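Local structure of putative Glycosidase (Bacteroides thetaiotaomicron, 3R67) at residues L262-N267 and T322-G327; S281-Q286 and D302-I307. The protein is of unknown function but is a putative glycosidase of the B_Fructosidase clan, probably folded as a five-bladed beta-propeller. All blocks are in the same frame, centred on the assembly; numbering follows the deposited sequence. Where two conformers were deposited one is given.

Contact 1. Residues L262-N267 and T322-G327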
ATOM      1  N   LEU A 262      -6.914  -7.100  -3.141  1.00 13.13           N
ATOM      2  CA  LEU A 262      -6.073  -6.782  -4.295  0.50 11.84           C
ATOM      3  C   LEU A 262      -4.627  -6.803  -3.824  1.00 16.68           C
ATOM      4  O   LEU A 262      -4.290  -6.170  -2.816  1.00 15.42           O
ATOM      5  CB  LEU A 262      -6.444  -5.435  -4.965  0.50 11.25           C
ATOM      6  CG  LEU A 262      -7.639  -5.366  -5.938  0.50 15.04           C
ATOM      7  CD1 LEU A 262      -8.939  -5.586  -5.240  0.50 14.35           C
ATOM      8  CD2 LEU A 262      -7.707  -3.993  -6.613  0.50 14.78           C
ATOM      9  N   TYR A 263      -3.760  -7.601  -4.477  1.00 14.51           N
ATOM     10  CA  TYR A 263      -2.400  -7.658  -3.956  1.00 13.46           C
ATOM     11  C   TYR A 263      -1.390  -7.633  -5.091  1.00 14.18           C
ATOM     12  O   TYR A 263      -1.735  -7.673  -6.265  1.00 14.40           O
ATOM     13  CB  TYR A 263      -2.199  -8.921  -3.050  1.00 13.93           C
ATOM     14  CG  TYR A 263      -2.259 -10.247  -3.776  1.00 12.96           C
ATOM     15  CD1 TYR A 263      -3.470 -10.901  -3.976  1.00 12.56           C
ATOM     16  CD2 TYR A 263      -1.100 -10.865  -4.237  1.00 13.66           C
ATOM     17  CE1 TYR A 263      -3.531 -12.120  -4.645  1.00  7.06           C
ATOM     18  CE2 TYR A 263      -1.156 -12.058  -4.954  1.00 14.67           C
ATOM     19  CZ  TYR A 263      -2.375 -12.689  -5.148  1.00 18.91           C
ATOM     20  OH  TYR A 263      -2.438 -13.895  -5.810  1.00 21.20           O
ATOM     21  N   ASN A 264      -0.140  -7.525  -4.708  1.00 11.60           N
ATOM     22  CA  ASN A 264       0.998  -7.465  -5.618  1.00 12.26           C
ATOM     23  C   ASN A 264       1.784  -8.769  -5.612  1.00 14.98           C
ATOM     24  O   ASN A 264       2.244  -9.197  -4.558  1.00 15.58           O
ATOM     25  CB  ASN A 264       1.906  -6.316  -5.224  1.00  8.45           C
ATOM     26  CG  ASN A 264       1.209  -5.001  -5.266  1.00 15.65           C
ATOM     27  OD1 ASN A 264       0.943  -4.482  -6.333  1.00 12.43           O
ATOM     28  ND2 ASN A 264       0.955  -4.407  -4.104  1.00 12.91           N
ATOM     29  N   GLY A 265       1.959  -9.354  -6.790  1.00 10.55           N
ATOM     30  CA  GLY A 265       2.719 -10.577  -6.970  1.00 11.19           C
ATOM     31  C   GLY A 265       4.054 -10.321  -7.635  1.00 17.24           C
ATOM     32  O   GLY A 265       4.095  -9.692  -8.694  1.00 18.65           O
ATOM     33  N   LYS A 266       5.162 -10.801  -7.026  1.00 13.02           N
ATOM     34  CA  LYS A 266       6.483 -10.683  -7.655  1.00 12.26           C
ATOM     35  C   LYS A 266       6.807 -12.029  -8.308  1.00 17.37           C
ATOM     36  O   LYS A 266       6.662 -13.072  -7.694  1.00 17.16           O
ATOM     37  CB  LYS A 266       7.577 -10.227  -6.677  1.00 12.78           C
ATOM     38  CG  LYS A 266       8.925 -10.024  -7.352  1.00 14.78           C
ATOM     39  CD  LYS A 266      10.014  -9.711  -6.357  1.00 17.06           C
ATOM     40  CE  LYS A 266      11.373  -9.728  -6.989  1.00 22.76           C
ATOM     41  NZ  LYS A 266      12.430  -9.395  -5.997  1.00 43.32           N
ATOM     42  N   ASN A 267       7.218 -11.997  -9.561  1.00 16.31           N
ATOM     43  CA  ASN A 267       7.512 -13.190 -10.327  1.00 16.81           C
ATOM     44  C   ASN A 267       8.961 -13.620 -10.139  1.00 20.13           C
ATOM     45  O   ASN A 267       9.856 -12.783 -10.235  1.00 19.50           O
ATOM     46  CB  ASN A 267       7.227 -12.915 -11.809  1.00 16.59           C
ATOM     47  CG  ASN A 267       7.190 -14.136 -12.683  1.00 25.72           C
ATOM     48  OD1 ASN A 267       6.704 -15.199 -12.291  1.00 18.56           O
ATOM     49  ND2 ASN A 267       7.589 -13.970 -13.935  1.00 16.91           N
ATOM     50  N   THR A 322       7.114  -2.465 -12.254  1.00 23.81           N
ATOM     51  CA  THR A 322       6.040  -2.662 -11.289  1.00 22.01           C
ATOM     52  C   THR A 322       4.802  -1.928 -11.686  1.00 23.41           C
ATOM     53  O   THR A 322       4.832  -0.914 -12.392  1.00 23.65           O
ATOM     54  CB  THR A 322       6.389  -2.202  -9.805  1.00 27.67           C
ATOM     55  OG1 THR A 322       6.351  -0.769  -9.674  1.00 21.73           O
ATOM     56  CG2 THR A 322       7.657  -2.790  -9.229  1.00 25.70           C
ATOM     57  N   VAL A 323       3.732  -2.390 -11.100  1.00 18.26           N
ATOM     58  CA  VAL A 323       2.406  -1.820 -11.041  1.00 16.76           C
ATOM     59  C   VAL A 323       2.040  -2.148  -9.593  1.00 22.76           C
ATOM     60  O   VAL A 323       1.283  -3.094  -9.308  1.00 25.23           O
ATOM     61  CB  VAL A 323       1.425  -2.261 -12.166  1.00 18.40           C
ATOM     62  CG1 VAL A 323       1.727  -1.545 -13.470  1.00 18.13           C
ATOM     63  CG2 VAL A 323       1.396  -3.774 -12.350  1.00 17.90           C
ATOM     64  N   PHE A 324       2.773  -1.487  -8.666  1.00 15.37           N
ATOM     65  CA  PHE A 324       2.643  -1.768  -7.250  1.00 13.09           C
ATOM     66  C   PHE A 324       1.410  -1.065  -6.746  1.00 15.45           C
ATOM     67  O   PHE A 324       1.467   0.130  -6.422  1.00 17.06           O
ATOM     68  CB  PHE A 324       3.915  -1.355  -6.494  1.00 14.75           C
ATOM     69  CG  PHE A 324       3.995  -1.960  -5.116  1.00 16.12           C
ATOM     70  CD1 PHE A 324       4.556  -3.223  -4.926  1.00 18.53           C
ATOM     71  CD2 PHE A 324       3.483  -1.287  -4.012  1.00 16.59           C
ATOM     72  CE1 PHE A 324       4.618  -3.789  -3.658  1.00 19.73           C
ATOM     73  CE2 PHE A 324       3.531  -1.861  -2.745  1.00 19.63           C
ATOM     74  CZ  PHE A 324       4.109  -3.104  -2.574  1.00 18.88           C
ATOM     75  N   ILE A 325       0.285  -1.812  -6.678  1.00  9.80           N
ATOM     76  CA  ILE A 325      -1.048  -1.275  -6.324  1.00  9.14           C
ATOM     77  C   ILE A 325      -1.094  -1.072  -4.808  1.00 15.44           C
ATOM     78  O   ILE A 325      -0.586  -1.913  -4.070  1.00 17.23           O
ATOM     79  CB  ILE A 325      -2.194  -2.163  -6.865  1.00 11.14           C
ATOM     80  CG1 ILE A 325      -2.199  -3.608  -6.261  1.00 10.25           C
ATOM     81  CG2 ILE A 325      -2.071  -2.201  -8.419  1.00 11.62           C
ATOM     82  CD1 ILE A 325      -3.384  -4.416  -6.588  1.00  4.25           C
ATOM     83  N   GLU A 326      -1.606   0.099  -4.349  1.00 12.43           N
ATOM     84  CA  GLU A 326      -1.535   0.415  -2.930  1.00 12.06           C
ATOM     85  C   GLU A 326      -2.648   1.384  -2.442  1.00 15.72           C
ATOM     86  O   GLU A 326      -2.899   1.456  -1.233  1.00 17.04           O
ATOM     87  CB  GLU A 326      -0.161   1.049  -2.708  1.00 13.93           C
ATOM     88  CG  GLU A 326       0.266   1.190  -1.261  1.00 23.86           C
ATOM     89  CD  GLU A 326       1.701   1.639  -1.124  1.00 23.06           C
ATOM     90  OE1 GLU A 326       2.578   1.113  -1.838  1.00 15.33           O
ATOM     91  OE2 GLU A 326       1.962   2.467  -0.238  1.00 19.08           O
ATOM     92  N   GLY A 327      -3.287   2.107  -3.355  1.00 10.86           N
ATOM     93  CA  GLY A 327      -4.393   3.007  -3.044  1.00  9.58           C
ATOM     94  C   GLY A 327      -5.632   2.630  -3.833  1.00 13.01           C
ATOM     95  O   GLY A 327      -5.527   2.279  -5.003  1.00 13.94           O
TER
HETATM   96  O   HOH W   1       1.833  -5.571  -8.581  1.00 23.44           O
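The side-chain amide of Asn264 grips the backbone of Ile325 at both ends. Ile325 N donates to Asn264 OD1 at 2.8 Å, reaching a lone pair in the carbonyl plane, though the hydrogen is bent off line. In return Asn264 ND2 gives a straighter bond (170°) to Ile325 O, 2.9 Å away and almost in the plane of the amide. With both the N-H and the C=O of one residue engaged, the amide cannot turn over without setting donor against donor and acceptor against acceptor, which fixes its rotation and satisfies buried polar atoms. A water adds a further bond: it donates to Asn264 OD1 at 2.7 Å and to Val323 O, so it bridges two acceptors that have no hydrogen to share with each other.

The Phe324 ring lies against the same amide. Asn264 ND2 sits over the centre of one face, 3.6 Å above the plane, while Glu326 OE1 lies at the ring edge. The Phe324 ring gets there with chi1 at -164°, CG lying opposite the backbone N and beside the carbonyl carbon. On the other flank, Ile325 CG1 runs alongside the amide, 3.3 Å from Asn264 OD1, and its CD1 carries on to Leu262 CB at 3.6 Å.

The two strands run roughly antiparallel (156°) with axes 6.5 Å apart, yet belong to separate sheets of what is probably a beta-propeller, and Asn264 spans the seam in place of a backbone pairing. Strand 258-266 is flanked by strands 245-255 and 282-289, whereas strand 323-331 pairs with 334-341, where Glu326 and Gly327 form a classic beta bulge opposite Tyr338. Leu337 of strand 334-341 touches both Leu262 and Ile325, and Pro250 of strand 245-255 also packs on both.

Contact 2. Residues S281-Q286 and D302-I307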
ATOM      1  N   SER A 281       9.378  -8.920 -12.025  1.00 16.43           N
ATOM      2  CA  SER A 281       8.385  -7.853 -12.118  1.00 15.31           C
ATOM      3  C   SER A 281       7.248  -8.096 -11.145  1.00 17.52           C
ATOM      4  O   SER A 281       6.980  -9.253 -10.790  1.00 16.51           O
ATOM      5  CB  SER A 281       7.822  -7.723 -13.535  1.00 20.40           C
ATOM      6  OG  SER A 281       6.969  -8.800 -13.904  1.00 28.71           O
ATOM      7  N   TYR A 282       6.556  -7.003 -10.748  1.00 12.70           N
ATOM      8  CA  TYR A 282       5.371  -7.017  -9.898  1.00 10.68           C
ATOM      9  C   TYR A 282       4.125  -6.814 -10.748  1.00 16.48           C
ATOM     10  O   TYR A 282       3.974  -5.772 -11.400  1.00 16.09           O
ATOM     11  CB  TYR A 282       5.440  -5.953  -8.801  1.00 10.41           C
ATOM     12  CG  TYR A 282       6.403  -6.196  -7.662  1.00 12.99           C
ATOM     13  CD1 TYR A 282       7.778  -6.085  -7.851  1.00 15.67           C
ATOM     14  CD2 TYR A 282       5.941  -6.347  -6.355  1.00 13.33           C
ATOM     15  CE1 TYR A 282       8.671  -6.236  -6.793  1.00 16.77           C
ATOM     16  CE2 TYR A 282       6.822  -6.473  -5.284  1.00 13.91           C
ATOM     17  CZ  TYR A 282       8.189  -6.422  -5.509  1.00 20.80           C
ATOM     18  OH  TYR A 282       9.070  -6.518  -4.454  1.00 15.99           O
ATOM     19  N   CYS A 283       3.275  -7.829 -10.792  1.00 13.81           N
ATOM     20  CA  CYS A 283       1.978  -7.858 -11.474  1.00 14.22           C
ATOM     21  C   CYS A 283       0.909  -8.038 -10.406  1.00 15.86           C
ATOM     22  O   CYS A 283       1.170  -8.737  -9.418  1.00 16.24           O
ATOM     23  CB  CYS A 283       1.935  -8.959 -12.534  1.00 15.89           C
ATOM     24  SG  CYS A 283       3.101  -8.732 -13.894  1.00 20.59           S
ATOM     25  N   ALA A 284      -0.247  -7.388 -10.553  1.00  9.77           N
ATOM     26  CA  ALA A 284      -1.276  -7.374  -9.520  1.00 10.40           C
ATOM     27  C   ALA A 284      -2.260  -8.537  -9.649  1.00 15.83           C
ATOM     28  O   ALA A 284      -2.710  -8.866 -10.743  1.00 17.10           O
ATOM     29  CB  ALA A 284      -2.038  -6.056  -9.565  1.00 10.75           C
ATOM     30  N   GLY A 285      -2.600  -9.124  -8.503  1.00 12.48           N
ATOM     31  CA  GLY A 285      -3.549 -10.232  -8.413  1.00 12.84           C
ATOM     32  C   GLY A 285      -4.697  -9.922  -7.476  1.00 15.85           C
ATOM     33  O   GLY A 285      -4.771  -8.830  -6.906  1.00 13.44           O
ATOM     34  N   GLN A 286      -5.625 -10.864  -7.340  1.00 14.16           N
ATOM     35  CA  GLN A 286      -6.780 -10.727  -6.449  1.00 13.73           C
ATOM     36  C   GLN A 286      -7.131 -12.053  -5.812  1.00 16.71           C
ATOM     37  O   GLN A 286      -7.037 -13.106  -6.450  1.00 15.85           O
ATOM     38  CB  GLN A 286      -8.021 -10.167  -7.174  1.00 15.09           C
ATOM     39  CG  GLN A 286      -7.832  -8.768  -7.752  1.00  5.20           C
ATOM     40  CD  GLN A 286      -9.017  -8.233  -8.472  1.00 14.38           C
ATOM     41  OE1 GLN A 286     -10.140  -8.732  -8.350  1.00 16.26           O
ATOM     42  NE2 GLN A 286      -8.793  -7.162  -9.204  1.00  7.60           N
ATOM     43  N   ASP A 302      -5.295 -16.824 -11.187  1.00 13.63           N
ATOM     44  CA  ASP A 302      -4.117 -17.610 -11.580  1.00 13.74           C
ATOM     45  C   ASP A 302      -3.235 -16.803 -12.559  1.00 19.79           C
ATOM     46  O   ASP A 302      -2.071 -17.151 -12.799  1.00 18.98           O
ATOM     47  CB  ASP A 302      -4.550 -18.953 -12.182  1.00 14.92           C
ATOM     48  CG  ASP A 302      -5.174 -19.870 -11.126  1.00 25.99           C
ATOM     49  OD1 ASP A 302      -4.980 -19.604  -9.907  1.00 24.77           O
ATOM     50  OD2 ASP A 302      -5.838 -20.866 -11.512  1.00 36.14           O
ATOM     51  N   LYS A 303      -3.790 -15.693 -13.063  1.00 17.50           N
ATOM     52  CA  LYS A 303      -3.149 -14.722 -13.944  1.00 17.27           C
ATOM     53  C   LYS A 303      -3.359 -13.338 -13.387  1.00 19.35           C
ATOM     54  O   LYS A 303      -4.411 -13.075 -12.800  1.00 18.89           O
ATOM     55  CB  LYS A 303      -3.671 -14.811 -15.396  1.00 20.53           C
ATOM     56  CG  LYS A 303      -3.123 -15.971 -16.190  1.00 35.62           C
ATOM     57  CD  LYS A 303      -3.613 -15.926 -17.629  1.00 46.17           C
ATOM     58  CE  LYS A 303      -2.656 -16.581 -18.610  1.00 52.66           C
ATOM     59  NZ  LYS A 303      -2.399 -18.007 -18.302  1.00 60.52           N
ATOM     60  N   PRO A 304      -2.377 -12.430 -13.534  1.00 15.72           N
ATOM     61  CA  PRO A 304      -2.564 -11.073 -12.984  1.00 15.01           C
ATOM     62  C   PRO A 304      -3.636 -10.275 -13.740  1.00 17.28           C
ATOM     63  O   PRO A 304      -3.796 -10.489 -14.945  1.00 16.88           O
ATOM     64  CB  PRO A 304      -1.191 -10.431 -13.151  1.00 16.62           C
ATOM     65  CG  PRO A 304      -0.521 -11.207 -14.235  1.00 21.75           C
ATOM     66  CD  PRO A 304      -1.045 -12.591 -14.158  1.00 17.87           C
ATOM     67  N   PHE A 305      -4.366  -9.366 -13.038  1.00 12.41           N
ATOM     68  CA  PHE A 305      -5.391  -8.534 -13.685  1.00 12.19           C
ATOM     69  C   PHE A 305      -4.767  -7.235 -14.195  1.00 14.89           C
ATOM     70  O   PHE A 305      -5.341  -6.570 -15.047  1.00 15.16           O
ATOM     71  CB  PHE A 305      -6.564  -8.228 -12.731  1.00 13.72           C
ATOM     72  CG  PHE A 305      -6.296  -7.194 -11.659  1.00 13.62           C
ATOM     73  CD1 PHE A 305      -5.681  -7.549 -10.465  1.00 15.11           C
ATOM     74  CD2 PHE A 305      -6.713  -5.879 -11.821  1.00 16.01           C
ATOM     75  CE1 PHE A 305      -5.455  -6.599  -9.464  1.00 15.22           C
ATOM     76  CE2 PHE A 305      -6.470  -4.921 -10.826  1.00 18.70           C
ATOM     77  CZ  PHE A 305      -5.847  -5.290  -9.651  1.00 15.89           C
ATOM     78  N   TYR A 306      -3.615  -6.855 -13.635  1.00 12.12           N
ATOM     79  CA  TYR A 306      -2.925  -5.621 -13.977  1.00 11.49           C
ATOM     80  C   TYR A 306      -1.433  -5.888 -14.102  1.00 16.23           C
ATOM     81  O   TYR A 306      -0.857  -6.554 -13.251  1.00 15.69           O
ATOM     82  CB  TYR A 306      -3.228  -4.575 -12.907  1.00 11.79           C
ATOM     83  CG  TYR A 306      -3.214  -3.180 -13.469  1.00 13.00           C
ATOM     84  CD1 TYR A 306      -4.287  -2.701 -14.224  1.00 13.99           C
ATOM     85  CD2 TYR A 306      -2.137  -2.326 -13.242  1.00 13.56           C
ATOM     86  CE1 TYR A 306      -4.268  -1.422 -14.777  1.00 14.04           C
ATOM     87  CE2 TYR A 306      -2.125  -1.031 -13.760  1.00 14.22           C
ATOM     88  CZ  TYR A 306      -3.194  -0.584 -14.527  1.00 19.26           C
ATOM     89  OH  TYR A 306      -3.193   0.694 -15.031  1.00 14.73           O
ATOM     90  N   ILE A 307      -0.821  -5.442 -15.201  1.00 15.10           N
ATOM     91  CA  ILE A 307       0.587  -5.717 -15.491  1.00 14.66           C
ATOM     92  C   ILE A 307       1.285  -4.451 -16.007  1.00 19.98           C
ATOM     93  O   ILE A 307       0.602  -3.599 -16.600  1.00 19.66           O
ATOM     94  CB  ILE A 307       0.758  -6.897 -16.536  1.00 17.89           C
ATOM     95  CG1 ILE A 307       0.308  -6.521 -17.965  1.00 19.04           C
ATOM     96  CG2 ILE A 307       0.122  -8.203 -16.081  1.00 16.19           C
ATOM     97  CD1 ILE A 307       0.813  -7.518 -19.110  1.00 19.64           C
TER
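Ala284 and Phe305 bury the most surface in this contact, and Cys283 comes next. Ala284 uses both backbone groups: its N donates to Tyr306 O at 2.9 Å, and its O accepts from Phe305 N at the same distance but with a more bent hydrogen (141°). Its methyl, CB, meets the Phe305 ring at CE1, 3.5 Å away, and touches Tyr306 CB on the neighbouring residue.

The Phe305 ring is enclosed on two faces. Gln286 NE2 stands over the centre of one, 3.2 Å above the plane; the amide and ring planes are 69° apart, so the amide comes down on the ring steeply instead of stacking flat on it. Tyr306 CB covers the opposite face nearer the rim, and Gly285 CA lies at the edge. A chi1 of 75° sets the ring between the backbone N and carbonyl carbon of Phe305 and directs it back to strand 282-289. The chain of Gln286 is extended beyond CG, which carries its amide out over the ring; NE2 finds its hydrogen-bond acceptor in Trp14 O, near the N-terminus.

Ala284 and Tyr306 form a single antiparallel bridge of the hydrogen-bonded kind. The loop following strand 297-300 continues alongside strand 282-289, antiparallel to it, and pairs with it for one bridge, without becoming a regular strand itself.

At Cys283 the contact turns apolar. CB packs on Pro304 CB at 3.5 Å, and SG reaches Ile307 CG2 at 3.7 Å. Farther out, Tyr306 points its ring away from the strand, hydrogen-bonding through OH to Tyr339 OH and meeting the Tyr339 ring edge-to-face, while Asp302 makes a salt bridge with Arg237.

Overall arrangement
Both contacts are buried, but contact 1 is the more central, about 8 Å from the centre of the chain against about 15 Å for contact 2, where Ile307 is partly exposed. Their own centres lie about 7 Å apart. Strands 258-266 and 282-289 are sheet neighbours, joined by Tyr263 O to Gly285 N and Gly265 N to Cys283 O. Contact 1 links this sheet to the next through a side-chain amide and a water; contact 2 brings a loop onto the same sheet through backbone bonds and apolar packing. Ile325 touches Ala284 and Phe305, and Leu262 touches Phe305, so the hydrophobic packing is continuous between them.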